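Side-chain contacts in flavoprotein (Thermotoga maritima, PDB 5V8S), which probably works as an oxidoreductase, passing electrons between a flavin-binding flavodoxin-like domain and a di-iron centre held in a metallo-beta-lactamase-like domain: residues L56-N60 against G61-L65; R147-G151 against K152-F156; I287-L290 against K291-F295. The protein carries 1 engineered substitution. All blocks are in the same frame, centred on the assembly; numbering follows the deposited sequence.

Along the chain the three contacts come in series, none crossing or enclosing another. Contacts 1 and 2 each close a short hairpin turn; contact 3 closes only the last turn of a helix. Contact 1 turns strand 50-59 back into strand 62-66 in the seven-stranded sheet of the metallo-beta-lactamase-like domain. Contact 2 does the same for edge strand 146-149 and its neighbour 152-158 in the five-stranded sheet. These two hairpins touch: Ala62 CB lies 3.7 Å from Ile149 CG2, and Leu59 packs on the carbonyl oxygens of Ile149 and Gly150, so together they join the two sheets. Contact 3 ends helix 278-292 in the flavodoxin-like part, its centre about 58 Å from that of contact 1.

Contact 1 of 3, residues L56-N60 against G61-L65; sequences LVKLN and GANVL
Leu56-Leu59 and Ala62-Leu65 are the two arms of a tight antiparallel beta hairpin, adjacent strands in the seven-stranded sheet. Val57 and Val64 form a hydrogen-bonded pair: Val57 N donates a hydrogen bond to Val64 O at 2.8 Å, and Val64 N returns the bond to Val57 O at 2.9 Å. Nearer the bend, Leu59 N reaches Ala62 O; Asn60 and Gly61 make the bend, Gly61 at a positive phi of 96°.

On the face of Leu59 and Val64, the leucine CD1 meets Val64 CG2 at 4.2 Å. Lys58 and Asn63 make a non-hydrogen-bonded pair on the other face. Asn63 holds CG beside its own backbone N (chi1 -70°), which brings OD1 to 3.5 Å from Lys58 CG, against the aliphatic root of the lysine. A water donates to this OD1 at 2.8 Å and to Leu59 O at 2.7 Å, bridging the two segments near the bend. The amide's ND2 bonds to Glu89 O, and Lys58 NZ to Ile84 O, so both polar ends are held by backbone carbonyls between helix 74-82 and strand 92-94. Strand 62-66 then passes the sheet of the metallo-beta-lactamase-like fold on from this antiparallel hairpin to parallel strand 92-94.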
loop_
_atom_site.group_PDB
_atom_site.type_symbol
_atom_site.label_atom_id
_atom_site.label_comp_id
_atom_site.label_asym_id
_atom_site.label_seq_id
_atom_site.Cartn_x
_atom_site.Cartn_y
_atom_site.Cartn_z
ATOM N N LEU A 56 9.799 35.659 10.599
ATOM C CA LEU A 56 9.510 37.085 10.504
ATOM C C LEU A 56 10.807 37.863 10.679
ATOM O O LEU A 56 11.517 37.679 11.675
ATOM C CB LEU A 56 8.498 37.526 11.568
ATOM C CG LEU A 56 8.129 39.016 11.503
ATOM C CD1 LEU A 56 7.186 39.271 10.336
ATOM C CD2 LEU A 56 7.513 39.489 12.807
ATOM N N VAL A 57 11.101 38.743 9.722
ATOM C CA VAL A 57 12.287 39.590 9.773
ATOM C C VAL A 57 11.800 41.010 10.007
ATOM O O VAL A 57 11.093 41.565 9.168
ATOM C CB VAL A 57 13.126 39.511 8.482
ATOM C CG1 VAL A 57 14.488 40.172 8.703
ATOM C CG2 VAL A 57 13.299 38.063 8.027
ATOM N N LYS A 58 12.174 41.597 11.143
ATOM C CA LYS A 58 11.757 42.948 11.488
ATOM C C LYS A 58 12.914 43.885 11.191
ATOM O O LYS A 58 13.986 43.763 11.793
ATOM C CB LYS A 58 11.340 43.029 12.955
ATOM C CG LYS A 58 10.159 42.109 13.264
ATOM C CD LYS A 58 9.612 42.303 14.677
ATOM C CE LYS A 58 8.628 43.462 14.763
ATOM N NZ LYS A 58 8.046 43.602 16.146
ATOM N N LEU A 59 12.696 44.797 10.256
ATOM C CA LEU A 59 13.731 45.703 9.767
ATOM C C LEU A 59 13.279 47.149 9.936
ATOM O O LEU A 59 12.156 47.439 10.351
ATOM C CB LEU A 59 14.027 45.397 8.291
ATOM C CG LEU A 59 14.433 43.940 8.023
ATOM C CD1 LEU A 59 14.333 43.578 6.550
ATOM C CD2 LEU A 59 15.866 43.704 8.533
ATOM N N ASN A 60 14.188 48.063 9.617
ATOM C CA ASN A 60 13.887 49.491 9.630
ATOM C C ASN A 60 13.098 49.789 8.365
ATOM O O ASN A 60 13.651 49.813 7.265
ATOM C CB ASN A 60 15.178 50.297 9.690
ATOM C CG ASN A 60 14.946 51.786 9.593
ATOM O OD1 ASN A 60 13.822 52.278 9.709
ATOM N ND2 ASN A 60 16.024 52.518 9.391
ATOM N N GLY A 61 11.791 49.978 8.516
ATOM C CA GLY A 61 10.932 50.314 7.407
ATOM C C GLY A 61 10.220 49.135 6.770
ATOM O O GLY A 61 9.482 49.333 5.800
ATOM N N ALA A 62 10.399 47.921 7.283
ATOM C CA ALA A 62 9.776 46.768 6.663
ATOM C C ALA A 62 9.622 45.675 7.705
ATOM O O ALA A 62 10.416 45.571 8.638
ATOM C CB ALA A 62 10.618 46.236 5.497
ATOM N N ASN A 63 8.584 44.864 7.535
ATOM C CA ASN A 63 8.423 43.630 8.290
ATOM C C ASN A 63 8.123 42.543 7.274
ATOM O O ASN A 63 7.113 42.618 6.558
ATOM C CB ASN A 63 7.299 43.711 9.333
ATOM C CG ASN A 63 7.633 44.619 10.499
ATOM O OD1 ASN A 63 8.647 44.445 11.179
ATOM N ND2 ASN A 63 6.770 45.602 10.734
ATOM N N VAL A 64 9.004 41.550 7.200
ATOM C CA VAL A 64 9.004 40.561 6.121
ATOM C C VAL A 64 8.641 39.199 6.704
ATOM O O VAL A 64 9.408 38.622 7.483
ATOM C CB VAL A 64 10.363 40.500 5.414
ATOM C CG1 VAL A 64 10.315 39.537 4.223
ATOM C CG2 VAL A 64 10.820 41.900 4.992
ATOM N N LEU A 65 7.486 38.676 6.306
ATOM C CA LEU A 65 7.078 37.318 6.660
ATOM C C LEU A 65 7.562 36.365 5.579
ATOM O O LEU A 65 7.432 36.654 4.388
ATOM C CB LEU A 65 5.558 37.233 6.761
ATOM C CG LEU A 65 4.981 35.841 6.996
ATOM C CD1 LEU A 65 5.374 35.330 8.369
ATOM C CD2 LEU A 65 3.467 35.909 6.844
HETATM O O HOH W 1 10.126 46.619 11.995
#

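Contact 2 of 3, residues R147-G151 against K152-F156; sequences REIGG and KKFKF
Lys152, Arg147 and Phe154 carry most of this hairpin contact, and each does so differently. Lys152 bends at chi2 (-68°), so that CD runs alongside the Gly151 carbonyl, 3.6 Å from its O, before the chain leads away to a long, weak ion pair with Asp24. Its backbone closes the type I' turn that runs from Ile149 to Lys152. Ile149 N bonds to Lys152 O at 2.9 Å, and Lys152 N to Ile149 O at 3.0 Å; the second donor stands well above the carbonyl plane. Gly150 and Gly151 fill the two central places of the turn, both at positive phi.

Arg147 and Phe154 form the next hydrogen-bonded pair, with Arg147 N on Phe154 O at 2.8 Å and Phe154 N on Arg147 O at 2.9 Å. Arg147 CD comes obliquely to Phe156 CE2 at 4.2 Å. Beyond CD, the bend at chi3 carries the guanidinium away, its plane turned 55° from the ring, to long, weak ion pairs with Glu145 and Glu118.

The Phe154 ring crosses Ile149 at about a right angle, CE1 lying 3.8 Å from the isoleucine CB. Ile149 O sits at the edge of that ring, in its plane, also 3.8 Å from CE1. On the opposite face of the hairpin Glu148 and Lys153 are a non-hydrogen-bonded backbone pair; their charged ends do not meet, and Lys153 NZ makes a salt bridge with Glu146.

Strand 146-149 borders its sheet within this chain, while strand 152-158 pairs onward with strand 168-172, whose Thr170 and Leu172 touch Phe154. Ile149, Phe154 and Phe156 face strand 92-94 of the other sheet, and Ile149 also reaches Ala62 and Val64 on strand 62-66.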
loop_
_atom_site.group_PDB
_atom_site.type_symbol
_atom_site.label_atom_id
_atom_site.label_comp_id
_atom_site.label_asym_id
_atom_site.label_seq_id
_atom_site.Cartn_x
_atom_site.Cartn_y
_atom_site.Cartn_z
ATOM N N ARG A 147 16.976 42.425 -4.030
ATOM C CA ARG A 147 16.031 43.470 -3.709
ATOM C C ARG A 147 16.384 44.057 -2.364
ATOM O O ARG A 147 16.621 43.334 -1.407
ATOM C CB ARG A 147 14.603 42.943 -3.706
ATOM C CG ARG A 147 14.077 42.662 -5.098
ATOM C CD ARG A 147 12.661 42.138 -5.060
ATOM N NE ARG A 147 11.703 43.222 -4.966
ATOM C CZ ARG A 147 11.154 43.833 -6.008
ATOM N NH1 ARG A 147 11.458 43.466 -7.237
ATOM N NH2 ARG A 147 10.295 44.805 -5.812
ATOM N N GLU A 148 16.442 45.377 -2.307
ATOM C CA GLU A 148 16.744 46.062 -1.072
ATOM C C GLU A 148 15.447 46.293 -0.330
ATOM O O GLU A 148 14.568 46.998 -0.803
ATOM C CB GLU A 148 17.452 47.383 -1.350
ATOM C CG GLU A 148 17.970 48.052 -0.101
ATOM C CD GLU A 148 18.581 49.402 -0.382
ATOM O OE1 GLU A 148 18.115 50.382 0.209
ATOM O OE2 GLU A 148 19.521 49.463 -1.186
ATOM N N ILE A 149 15.333 45.684 0.842
ATOM C CA ILE A 149 14.125 45.772 1.647
ATOM C C ILE A 149 14.564 46.067 3.070
ATOM O O ILE A 149 15.421 45.362 3.609
ATOM C CB ILE A 149 13.308 44.458 1.599
ATOM C CG1 ILE A 149 12.846 44.143 0.165
ATOM C CG2 ILE A 149 12.101 44.551 2.530
ATOM C CD1 ILE A 149 12.337 42.701 -0.018
ATOM N N GLY A 150 13.999 47.111 3.673
ATOM C CA GLY A 150 14.341 47.434 5.054
ATOM C C GLY A 150 15.819 47.641 5.300
ATOM O O GLY A 150 16.309 47.336 6.399
ATOM N N GLY A 151 16.546 48.170 4.308
ATOM C CA GLY A 151 17.965 48.418 4.443
ATOM C C GLY A 151 18.871 47.226 4.217
ATOM O O GLY A 151 20.094 47.360 4.397
ATOM N N LYS A 152 18.321 46.062 3.855
ATOM C CA LYS A 152 19.102 44.859 3.634
ATOM C C LYS A 152 18.907 44.344 2.215
ATOM O O LYS A 152 17.866 44.564 1.589
ATOM C CB LYS A 152 18.692 43.756 4.621
ATOM C CG LYS A 152 18.786 44.200 6.087
ATOM C CD LYS A 152 20.220 44.410 6.517
ATOM C CE LYS A 152 20.303 44.683 8.006
ATOM N NZ LYS A 152 21.706 44.807 8.451
ATOM N N LYS A 153 19.911 43.624 1.731
ATOM C CA LYS A 153 19.875 43.000 0.418
ATOM C C LYS A 153 19.328 41.578 0.550
ATOM O O LYS A 153 19.939 40.733 1.212
ATOM C CB LYS A 153 21.296 42.964 -0.124
ATOM C CG LYS A 153 21.474 42.340 -1.485
ATOM C CD LYS A 153 22.963 42.299 -1.864
ATOM C CE LYS A 153 23.607 43.693 -1.911
ATOM N NZ LYS A 153 22.943 44.647 -2.854
ATOM N N PHE A 154 18.171 41.317 -0.060
ATOM C CA PHE A 154 17.627 39.966 -0.178
ATOM C C PHE A 154 17.954 39.433 -1.567
ATOM O O PHE A 154 17.661 40.090 -2.561
ATOM C CB PHE A 154 16.108 40.005 -0.028
ATOM C CG PHE A 154 15.626 40.203 1.391
ATOM C CD1 PHE A 154 15.703 41.436 2.003
ATOM C CD2 PHE A 154 15.086 39.137 2.113
ATOM C CE1 PHE A 154 15.258 41.623 3.296
ATOM C CE2 PHE A 154 14.630 39.319 3.402
ATOM C CZ PHE A 154 14.725 40.576 3.998
ATOM N N LYS A 155 18.560 38.256 -1.644
ATOM C CA LYS A 155 18.956 37.669 -2.914
ATOM C C LYS A 155 18.155 36.392 -3.124
ATOM O O LYS A 155 18.078 35.552 -2.228
ATOM C CB LYS A 155 20.449 37.349 -2.908
ATOM C CG LYS A 155 20.971 36.795 -4.223
ATOM C CD LYS A 155 22.482 36.612 -4.196
ATOM C CE LYS A 155 23.027 36.359 -5.590
ATOM N NZ LYS A 155 22.747 37.515 -6.520
ATOM N N PHE A 156 17.542 36.258 -4.297
ATOM C CA PHE A 156 16.673 35.128 -4.596
ATOM C C PHE A 156 17.368 34.203 -5.580
ATOM O O PHE A 156 17.818 34.636 -6.646
ATOM C CB PHE A 156 15.324 35.621 -5.120
ATOM C CG PHE A 156 14.636 36.514 -4.146
ATOM C CD1 PHE A 156 13.921 35.984 -3.100
ATOM C CD2 PHE A 156 14.808 37.888 -4.208
ATOM C CE1 PHE A 156 13.331 36.794 -2.158
ATOM C CE2 PHE A 156 14.215 38.702 -3.277
ATOM C CZ PHE A 156 13.478 38.152 -2.238
#

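Contact 3 of 3, residues I287-L290 against K291-F295; sequences IDSL and KEKGF
Leu290 and Phe295 meet where helix 278-292 comes to its end, and the carbonyl of Leu290 accepts two bonds, one of them weak. Phe295 N bonds to Leu290 O at 3.0 Å, its donor tilted 34° from the carbonyl plane, and Lys293 N adds the weak bond to the same oxygen. That oxygen also lies at the edge of the Phe295 ring, in its plane, 3.4 Å from CD2. Beside it Leu290 CD2 packs on the same ring carbon at 3.8 Å, the two side chains meeting at a slant.

Earlier carbonyls keep the helical pattern: Ile287 O takes Lys291 N, Asp288 O takes Glu292 N at 2.9 Å, and Ser289 O takes Lys293 N at 3.0 Å. Lys291 O receives Gly294 N, also at 3.0 Å; this backbone bond and that of Phe295 N to Leu290 O together close the final turn. Ser289 OG is hydrogen-bonded to Glu399 OE1 and touches Lys293 CE, while Lys293 NZ bonds to Ser403 OG; both partners belong to helix 395-409. Gly294, with a phi of 97°, is the C' residue of a Schellman motif, which here leads helix 278-292 into strand 296-302 of a flavodoxin-like beta-alpha-beta unit.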
loop_
_atom_site.group_PDB
_atom_site.type_symbol
_atom_site.label_atom_id
_atom_site.label_comp_id
_atom_site.label_asym_id
_atom_site.label_seq_id
_atom_site.Cartn_x
_atom_site.Cartn_y
_atom_site.Cartn_z
ATOM N N ILE A 287 19.985 -14.000 4.973
ATOM C CA ILE A 287 20.351 -13.038 6.004
ATOM C C ILE A 287 21.450 -13.600 6.899
ATOM O O ILE A 287 22.401 -12.890 7.257
ATOM C CB ILE A 287 19.090 -12.639 6.795
ATOM C CG1 ILE A 287 18.172 -11.795 5.899
ATOM C CG2 ILE A 287 19.460 -11.892 8.061
ATOM C CD1 ILE A 287 16.716 -11.689 6.380
ATOM N N ASP A 288 21.345 -14.880 7.280
ATOM C CA ASP A 288 22.423 -15.496 8.059
ATOM C C ASP A 288 23.732 -15.477 7.281
ATOM O O ASP A 288 24.795 -15.224 7.854
ATOM C CB ASP A 288 22.066 -16.933 8.448
ATOM C CG ASP A 288 20.972 -16.999 9.487
ATOM O OD1 ASP A 288 20.693 -15.967 10.138
ATOM O OD2 ASP A 288 20.397 -18.096 9.661
ATOM N N SER A 289 23.677 -15.760 5.974
ATOM C CA SER A 289 24.888 -15.751 5.162
ATOM C C SER A 289 25.485 -14.348 5.081
ATOM O O SER A 289 26.706 -14.175 5.177
ATOM C CB SER A 289 24.567 -16.271 3.769
ATOM O OG SER A 289 25.722 -16.340 2.966
ATOM N N LEU A 290 24.642 -13.331 4.884
ATOM C CA LEU A 290 25.126 -11.953 4.894
ATOM C C LEU A 290 25.864 -11.649 6.187
ATOM O O LEU A 290 26.947 -11.054 6.172
ATOM C CB LEU A 290 23.963 -10.977 4.734
ATOM C CG LEU A 290 23.366 -10.859 3.346
ATOM C CD1 LEU A 290 22.003 -10.176 3.464
ATOM C CD2 LEU A 290 24.264 -10.106 2.390
ATOM N N LYS A 291 25.272 -12.014 7.324
ATOM C CA LYS A 291 25.919 -11.756 8.607
ATOM C C LYS A 291 27.248 -12.500 8.727
ATOM O O LYS A 291 28.236 -11.947 9.220
ATOM C CB LYS A 291 24.996 -12.162 9.750
ATOM C CG LYS A 291 23.766 -11.284 9.948
ATOM C CD LYS A 291 22.847 -11.950 10.966
ATOM C CE LYS A 291 21.832 -11.001 11.549
ATOM N NZ LYS A 291 20.790 -11.754 12.305
ATOM N N GLU A 292 27.294 -13.750 8.280
ATOM C CA GLU A 292 28.528 -14.520 8.373
ATOM C C GLU A 292 29.630 -13.882 7.544
ATOM O O GLU A 292 30.814 -13.998 7.884
ATOM C CB GLU A 292 28.256 -15.955 7.915
ATOM C CG GLU A 292 29.450 -16.885 8.001
ATOM C CD GLU A 292 29.103 -18.304 7.582
ATOM O OE1 GLU A 292 28.017 -18.503 6.989
ATOM O OE2 GLU A 292 29.911 -19.218 7.857
ATOM N N LYS A 293 29.268 -13.186 6.472
ATOM C CA LYS A 293 30.240 -12.511 5.629
ATOM C C LYS A 293 30.505 -11.059 6.032
ATOM O O LYS A 293 31.192 -10.348 5.292
ATOM C CB LYS A 293 29.827 -12.614 4.160
ATOM C CG LYS A 293 29.971 -14.032 3.617
ATOM C CD LYS A 293 29.337 -14.186 2.259
ATOM C CE LYS A 293 29.233 -15.651 1.846
ATOM N NZ LYS A 293 30.557 -16.284 1.648
ATOM N N GLY A 294 30.022 -10.618 7.196
ATOM C CA GLY A 294 30.386 -9.323 7.746
ATOM C C GLY A 294 29.404 -8.195 7.487
ATOM O O GLY A 294 29.658 -7.064 7.921
ATOM N N PHE A 295 28.298 -8.458 6.803
ATOM C CA PHE A 295 27.317 -7.417 6.533
ATOM C C PHE A 295 26.372 -7.253 7.720
ATOM O O PHE A 295 26.217 -8.148 8.553
ATOM C CB PHE A 295 26.493 -7.768 5.292
ATOM C CG PHE A 295 27.286 -7.807 4.026
ATOM C CD1 PHE A 295 27.609 -6.639 3.361
ATOM C CD2 PHE A 295 27.719 -9.016 3.501
ATOM C CE1 PHE A 295 28.371 -6.672 2.196
ATOM C CE2 PHE A 295 28.462 -9.056 2.325
ATOM C CZ PHE A 295 28.782 -7.879 1.672
#